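Local structure of bifunctional endomannanase/endoglucanase (Caldanaerobius polysaccharolyticus, 3W0K) at residues K164-P167 against D168-I171; A152-I155 against I156-E160; L67-R70 against E71-R75. The protein probably cleaves internal linkages of mannan and glucan chains, as a beta/alpha-barrel glycoside hydrolase of family 5. All coordinates share one frame; numbering follows the deposited sequence.

All three contacts belong to the helix layer and connecting loops of the eight-stranded barrel, with centres about 19 to 20 Å from the centre of the chain. Contacts 1 and 2 share one beta-alpha-beta unit: contact 2 is two turns of helix 148-165, and contact 1 is the turn leading from that helix into strand 170-174. Their centres are about 13 Å apart, and they touch where Ile171 CD1 meets Val159 CG1 at 4.0 Å. Contact 3 ends helix 62-74 in another unit, its centre about 20 Å from contact 1 and 28 Å from contact 2. In this family the active site lies at the C-terminal ends of the barrel strands, whereas contacts 1 and 3 lead into strand starts.

Contact 1. Residues K164-P167 against D168-I171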
loop_
_atom_site.group_PDB
_atom_site.type_symbol
_atom_site.label_atom_id
_atom_site.label_comp_id
_atom_site.label_asym_id
_atom_site.label_seq_id
_atom_site.Cartn_x
_atom_site.Cartn_y
_atom_site.Cartn_z
ATOM N N LYS A 164 11.338 16.449 13.241
ATOM C CA LYS A 164 12.287 17.049 14.175
ATOM C C LYS A 164 13.685 16.508 13.864
ATOM O O LYS A 164 14.684 17.223 13.982
ATOM C CB LYS A 164 11.901 16.723 15.620
ATOM C CG LYS A 164 12.826 17.339 16.657
ATOM C CD LYS A 164 12.315 17.109 18.068
ATOM C CE LYS A 164 13.281 17.678 19.098
ATOM N NZ LYS A 164 14.614 17.010 19.035
ATOM N N ILE A 165 13.738 15.248 13.440
ATOM C CA ILE A 165 14.991 14.584 13.093
ATOM C C ILE A 165 15.385 14.883 11.646
ATOM O O ILE A 165 16.525 15.271 11.371
ATOM C CB ILE A 165 14.878 13.054 13.302
ATOM C CG1 ILE A 165 14.686 12.751 14.789
ATOM C CG2 ILE A 165 16.111 12.341 12.744
ATOM C CD1 ILE A 165 14.220 11.339 15.075
ATOM N N ASP A 166 14.437 14.711 10.730
ATOM C CA ASP A 166 14.675 14.967 9.313
ATOM C C ASP A 166 13.485 15.702 8.699
ATOM O O ASP A 166 12.524 15.082 8.239
ATOM C CB ASP A 166 14.937 13.651 8.567
ATOM C CG ASP A 166 15.306 13.867 7.103
ATOM O OD1 ASP A 166 15.376 15.029 6.649
ATOM O OD2 ASP A 166 15.526 12.863 6.396
ATOM N N PRO A 167 13.562 17.042 8.634
ATOM C CA PRO A 167 12.503 17.891 8.077
ATOM C C PRO A 167 12.241 17.660 6.592
ATOM O O PRO A 167 11.191 18.047 6.077
ATOM C CB PRO A 167 13.045 19.307 8.299
ATOM C CG PRO A 167 14.020 19.160 9.414
ATOM C CD PRO A 167 14.689 17.860 9.115
ATOM N N ASP A 168 13.197 17.035 5.910
ATOM C CA ASP A 168 13.091 16.782 4.476
ATOM C C ASP A 168 12.488 15.436 4.087
ATOM O O ASP A 168 12.328 15.155 2.900
ATOM C CB ASP A 168 14.467 16.920 3.816
ATOM C CG ASP A 168 15.087 18.294 4.027
ATOM O OD1 ASP A 168 14.364 19.304 3.904
ATOM O OD2 ASP A 168 16.302 18.360 4.312
ATOM N N ARG A 169 12.156 14.607 5.075
ATOM C CA ARG A 169 11.587 13.287 4.804
ATOM C C ARG A 169 10.119 13.305 4.386
ATOM O O ARG A 169 9.251 13.743 5.150
ATOM C CB ARG A 169 11.753 12.374 6.021
ATOM C CG ARG A 169 11.109 10.990 5.859
ATOM C CD ARG A 169 11.750 10.174 4.737
ATOM N NE ARG A 169 13.187 10.008 4.947
ATOM C CZ ARG A 169 14.115 10.265 4.031
ATOM N NH1 ARG A 169 13.765 10.688 2.820
ATOM N NH2 ARG A 169 15.401 10.167 4.351
ATOM N N GLU A 170 9.850 12.800 3.183
ATOM C CA GLU A 170 8.490 12.729 2.664
ATOM C C GLU A 170 7.735 11.658 3.439
ATOM O O GLU A 170 8.240 10.553 3.655
ATOM C CB GLU A 170 8.498 12.403 1.169
ATOM C CG GLU A 170 7.115 12.334 0.532
ATOM C CD GLU A 170 7.187 12.135 -0.969
ATOM O OE1 GLU A 170 6.781 11.058 -1.450
ATOM O OE2 GLU A 170 7.667 13.053 -1.668
ATOM N N ILE A 171 6.530 12.008 3.867
ATOM C CA ILE A 171 5.687 11.119 4.649
ATOM C C ILE A 171 4.375 10.847 3.929
ATOM O O ILE A 171 3.819 11.725 3.269
ATOM C CB ILE A 171 5.424 11.727 6.051
ATOM C CG1 ILE A 171 6.744 11.817 6.824
ATOM C CG2 ILE A 171 4.416 10.889 6.829
ATOM C CD1 ILE A 171 6.681 12.684 8.066
HETATM O O HOH W 1 15.077 10.275 7.263
HETATM O O HOH W 2 17.236 17.066 6.688
#
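Asp166 reaches forward over the turn to both Asp168 and Arg169, one carboxylate oxygen for each. Its CG stands anti to the backbone N (chi1 -175°), which carries the carboxylate alongside the two residues that follow Pro167. OD1 accepts the backbone N-H of Asp168 at 3.1 Å from N; the bond is bent, 143° at the hydrogen, and the donor comes from above the carboxylate plane. The backbone closes the turn itself, with Arg169 N donating to Asp166 O at 3.2 Å in a nearly straight bond. On the buried side, OD2 lies over one face of the Arg169 guanidinium, 3.4 Å from NH2, with the two planes 83° apart. This salt bridge is therefore one of charge alone, no N-H pointing at the oxygen. Water 1 supplies the directed link, donating to Asp166 OD2 at 2.8 Å and accepting from Arg169 NH2. The arginine is fixed further by a hydrogen bond from NH2 to Val125 O and a cation-pi contact with Phe132.

The outer side is looser: Pro167 and Asp168 are exposed, and Asp166 OD1 and Asp168 OD2, like charges 4.2 Å apart, are joined by water 2, which donates to both and probably eases their repulsion. An alanine in place of Asp166 would probably leave the Asp168 N-H and the Arg169 charge without their carboxylate mate, and take one acceptor from each water, water 2 keeping Asp168 OD2. The whole is an Asx turn superposed on a type I beta turn, here making the alpha-to-beta connection of a TIM barrel.

Contact 2. Residues A152-I155 against I156-E160; sequences ASLI and IRTVE
Thr158 holds OG1 beside its own backbone N and anti to the carbonyl carbon (chi1 -53°), a torsion that folds the hydroxyl back along the helix onto Leu154. There OG1 donates to Leu154 O at 2.9 Å, while the backbone Thr158 N reaches the same oxygen at 3.0 Å. The two donors come from opposite faces of the carbonyl plane, tilted from it by 34° for OG1 and 23° for N, so one acceptor is gripped twice by one residue and the buried hydroxyl has its proton used. Leu154 passes obliquely beside it, CD1 lying 4.1 Å from Thr158 OG1.

One position further on, Val159 places CG2 beside its backbone N. That methyl sits 3.2 Å from Ile155 O, the acceptor of the Val159 N-H, and also meets Ile155 CG2 at 4.1 Å; the two branched side chains thus form an apolar step one turn apart. Ile156 repeats the backward fold with its longer branch, CG1 lying 3.2 Å and CD1 3.5 Å from Ala152 O. The carbonyl there takes the Ile156 N-H nearly head-on at 2.8 Å from N, with hydrocarbon packed alongside. These i to i+4 pairs are ordinary alpha-helical geometry, the threonine adding a side-chain bond.

Around the helix the faces divide clearly. Ile155 and Val159 face the barrel, against Ile173 and Ile171 of strand 170-174, whereas Thr158 packs on Phe111 and Val112 of helix 105-121. Arg157 extends to a salt bridge with Asp109, tying helix 148-165 to that neighbouring helix.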
loop_
_atom_site.group_PDB
_atom_site.type_symbol
_atom_site.label_atom_id
_atom_site.label_comp_id
_atom_site.label_asym_id
_atom_site.label_seq_id
_atom_site.Cartn_x
_atom_site.Cartn_y
_atom_site.Cartn_z
ATOM N N ALA A 152 -5.836 11.313 14.026
ATOM C CA ALA A 152 -5.149 12.536 13.617
ATOM C C ALA A 152 -4.076 12.936 14.629
ATOM O O ALA A 152 -2.963 13.295 14.250
ATOM C CB ALA A 152 -6.154 13.675 13.425
ATOM N N SER A 153 -4.404 12.846 15.916
ATOM C CA SER A 153 -3.448 13.196 16.963
ATOM C C SER A 153 -2.197 12.324 16.898
ATOM O O SER A 153 -1.081 12.831 17.020
ATOM C CB SER A 153 -4.098 13.097 18.346
ATOM O OG SER A 153 -5.070 14.115 18.521
ATOM N N LEU A 154 -2.380 11.026 16.664
ATOM C CA LEU A 154 -1.247 10.110 16.570
ATOM C C LEU A 154 -0.415 10.394 15.322
ATOM O O LEU A 154 0.811 10.382 15.375
ATOM C CB LEU A 154 -1.709 8.649 16.571
ATOM C CG LEU A 154 -0.579 7.611 16.498
ATOM C CD1 LEU A 154 0.391 7.775 17.667
ATOM C CD2 LEU A 154 -1.177 6.209 16.481
ATOM N N ILE A 155 -1.085 10.628 14.197
ATOM C CA ILE A 155 -0.388 10.929 12.950
ATOM C C ILE A 155 0.430 12.213 13.104
ATOM O O ILE A 155 1.599 12.256 12.733
ATOM C CB ILE A 155 -1.382 11.066 11.772
ATOM C CG1 ILE A 155 -2.059 9.719 11.496
ATOM C CG2 ILE A 155 -0.674 11.582 10.522
ATOM C CD1 ILE A 155 -1.106 8.607 11.063
ATOM N N ILE A 156 -0.177 13.237 13.698
ATOM C CA ILE A 156 0.503 14.513 13.910
ATOM C C ILE A 156 1.717 14.344 14.826
ATOM O O ILE A 156 2.791 14.885 14.547
ATOM C CB ILE A 156 -0.478 15.576 14.459
ATOM C CG1 ILE A 156 -1.487 15.953 13.367
ATOM C CG2 ILE A 156 0.277 16.820 14.922
ATOM C CD1 ILE A 156 -2.661 16.771 13.868
ATOM N N ARG A 157 1.567 13.547 15.882
ATOM C CA ARG A 157 2.673 13.303 16.801
ATOM C C ARG A 157 3.830 12.618 16.069
ATOM O O ARG A 157 4.987 12.998 16.226
ATOM C CB ARG A 157 2.228 12.421 17.975
ATOM C CG ARG A 157 3.373 12.102 18.921
ATOM C CD ARG A 157 3.028 11.068 19.976
ATOM N NE ARG A 157 4.233 10.708 20.716
ATOM C CZ ARG A 157 4.358 9.647 21.506
ATOM N NH1 ARG A 157 3.339 8.811 21.684
ATOM N NH2 ARG A 157 5.526 9.397 22.086
ATOM N N THR A 158 3.500 11.614 15.262
ATOM C CA THR A 158 4.501 10.857 14.518
ATOM C C THR A 158 5.199 11.709 13.459
ATOM O O THR A 158 6.424 11.662 13.331
ATOM C CB THR A 158 3.868 9.607 13.876
ATOM O OG1 THR A 158 3.180 8.859 14.888
ATOM C CG2 THR A 158 4.941 8.716 13.263
ATOM N N VAL A 159 4.416 12.492 12.723
ATOM C CA VAL A 159 4.940 13.372 11.681
ATOM C C VAL A 159 5.897 14.404 12.281
ATOM O O VAL A 159 6.974 14.653 11.736
ATOM C CB VAL A 159 3.793 14.077 10.924
ATOM C CG1 VAL A 159 4.321 15.238 10.090
ATOM C CG2 VAL A 159 3.084 13.075 10.019
ATOM N N GLU A 160 5.515 14.973 13.422
ATOM C CA GLU A 160 6.358 15.960 14.088
ATOM C C GLU A 160 7.652 15.335 14.606
ATOM O O GLU A 160 8.717 15.953 14.538
ATOM C CB GLU A 160 5.589 16.642 15.221
ATOM C CG GLU A 160 4.513 17.607 14.722
ATOM C CD GLU A 160 3.757 18.313 15.839
ATOM O OE1 GLU A 160 3.959 17.974 17.025
ATOM O OE2 GLU A 160 2.948 19.212 15.521
#

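Contact 3. Residues L67-R70 against E71-R75; sequences LYLR and ECSAR
The carboxylate of Glu71 has Leu67 beside one oxygen and the edge of the Arg75 guanidinium at the other. Leu67 CD1 lies 3.9 Å from Glu71 OE2, the two side chains running side by side and pointing the same way. OE1 receives Arg75 NH1 at 2.7 Å through its anti lone pair, in a bond 165° at the hydrogen, and NH1 also donates to Glu71 O at 2.9 Å. Both acceptors lie close to the guanidinium plane, so a single nitrogen is held by the backbone and the side chain of one residue, which fixes the rotation of the group. Glu71 CG folds beside the backbone N (chi1 -61°), within 3.3 Å of Leu67 O, and a second bend at chi2 (-61°) turns the carboxylate to its partners.

Opposite charges meet here just where the helix runs out: Ala74 N still bonds to Arg70 O at 3.0 Å, and Arg75 is already in the loop. Elsewhere Leu69 CD1 rests 3.7 Å from Ser73 OG.

Arg75 NE forms a second salt bridge, with Asp29, which links the end of helix 62-74 to helix 25-33. Toward the barrel, Tyr68 and Leu69 pack on Met79 of strand 78-83, and Cys72 on Val39 of strand 38-44.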
loop_
_atom_site.group_PDB
_atom_site.type_symbol
_atom_site.label_atom_id
_atom_site.label_comp_id
_atom_site.label_asym_id
_atom_site.label_seq_id
_atom_site.Cartn_x
_atom_site.Cartn_y
_atom_site.Cartn_z
ATOM N N LEU A 67 19.588 -2.466 2.202
ATOM C CA LEU A 67 19.812 -3.157 0.936
ATOM C C LEU A 67 18.691 -2.897 -0.062
ATOM O O LEU A 67 18.950 -2.671 -1.246
ATOM C CB LEU A 67 19.990 -4.660 1.175
ATOM C CG LEU A 67 20.386 -5.512 -0.034
ATOM C CD1 LEU A 67 21.626 -4.942 -0.709
ATOM C CD2 LEU A 67 20.627 -6.944 0.423
ATOM N N TYR A 68 17.447 -2.922 0.414
ATOM C CA TYR A 68 16.310 -2.656 -0.461
ATOM C C TYR A 68 16.454 -1.246 -1.033
ATOM O O TYR A 68 16.262 -1.025 -2.230
ATOM C CB TYR A 68 14.987 -2.739 0.311
ATOM C CG TYR A 68 14.657 -4.072 0.955
ATOM C CD1 TYR A 68 15.278 -5.257 0.550
ATOM C CD2 TYR A 68 13.719 -4.140 1.982
ATOM C CE1 TYR A 68 14.967 -6.481 1.162
ATOM C CE2 TYR A 68 13.401 -5.347 2.597
ATOM C CZ TYR A 68 14.023 -6.511 2.186
ATOM O OH TYR A 68 13.695 -7.697 2.801
ATOM N N LEU A 69 16.797 -0.293 -0.167
ATOM C CA LEU A 69 16.966 1.101 -0.572
ATOM C C LEU A 69 18.083 1.253 -1.602
ATOM O O LEU A 69 17.911 1.923 -2.624
ATOM C CB LEU A 69 17.259 1.984 0.650
ATOM C CG LEU A 69 17.571 3.459 0.372
ATOM C CD1 LEU A 69 16.386 4.143 -0.299
ATOM C CD2 LEU A 69 17.940 4.170 1.668
ATOM N N ARG A 70 19.219 0.615 -1.334
ATOM C CA ARG A 70 20.361 0.683 -2.238
ATOM C C ARG A 70 20.020 0.152 -3.623
ATOM O O ARG A 70 20.341 0.786 -4.630
ATOM C CB ARG A 70 21.551 -0.090 -1.664
ATOM C CG ARG A 70 22.736 -0.182 -2.612
ATOM C CD ARG A 70 23.998 -0.623 -1.890
ATOM N NE ARG A 70 24.492 0.406 -0.978
ATOM C CZ ARG A 70 25.050 1.552 -1.367
ATOM N NH1 ARG A 70 25.192 1.827 -2.657
ATOM N NH2 ARG A 70 25.463 2.429 -0.461
ATOM N N GLU A 71 19.362 -1.000 -3.675
ATOM C CA GLU A 71 19.003 -1.590 -4.957
ATOM C C GLU A 71 17.933 -0.791 -5.702
ATOM O O GLU A 71 17.970 -0.695 -6.927
ATOM C CB GLU A 71 18.599 -3.057 -4.784
ATOM C CG GLU A 71 19.715 -3.949 -4.216
ATOM C CD GLU A 71 20.968 -4.019 -5.086
ATOM O OE1 GLU A 71 20.915 -3.669 -6.285
ATOM O OE2 GLU A 71 22.022 -4.443 -4.563
ATOM N N CYS A 72 16.995 -0.194 -4.971
ATOM C CA CYS A 72 15.962 0.618 -5.607
ATOM C C CYS A 72 16.592 1.897 -6.160
ATOM O O CYS A 72 16.390 2.245 -7.325
ATOM C CB CYS A 72 14.850 0.971 -4.613
ATOM S SG CYS A 72 13.701 -0.380 -4.269
ATOM N N SER A 73 17.376 2.579 -5.329
ATOM C CA SER A 73 18.031 3.820 -5.735
ATOM C C SER A 73 18.955 3.644 -6.938
ATOM O O SER A 73 18.999 4.503 -7.821
ATOM C CB SER A 73 18.812 4.426 -4.563
ATOM O OG SER A 73 17.932 4.940 -3.577
ATOM N N ALA A 74 19.669 2.524 -6.984
ATOM C CA ALA A 74 20.588 2.247 -8.086
ATOM C C ALA A 74 19.865 2.175 -9.430
ATOM O O ALA A 74 20.447 2.478 -10.474
ATOM C CB ALA A 74 21.341 0.951 -7.829
ATOM N N ARG A 75 18.588 1.806 -9.387
ATOM C CA ARG A 75 17.765 1.670 -10.588
ATOM C C ARG A 75 16.758 2.809 -10.769
ATOM O O ARG A 75 15.772 2.667 -11.502
ATOM C CB ARG A 75 17.036 0.326 -10.552
ATOM C CG ARG A 75 17.964 -0.868 -10.556
ATOM C CD ARG A 75 17.239 -2.138 -10.157
ATOM N NE ARG A 75 18.115 -3.302 -10.251
ATOM C CZ ARG A 75 19.066 -3.608 -9.379
ATOM N NH1 ARG A 75 19.275 -2.841 -8.317
ATOM N NH2 ARG A 75 19.841 -4.664 -9.589
#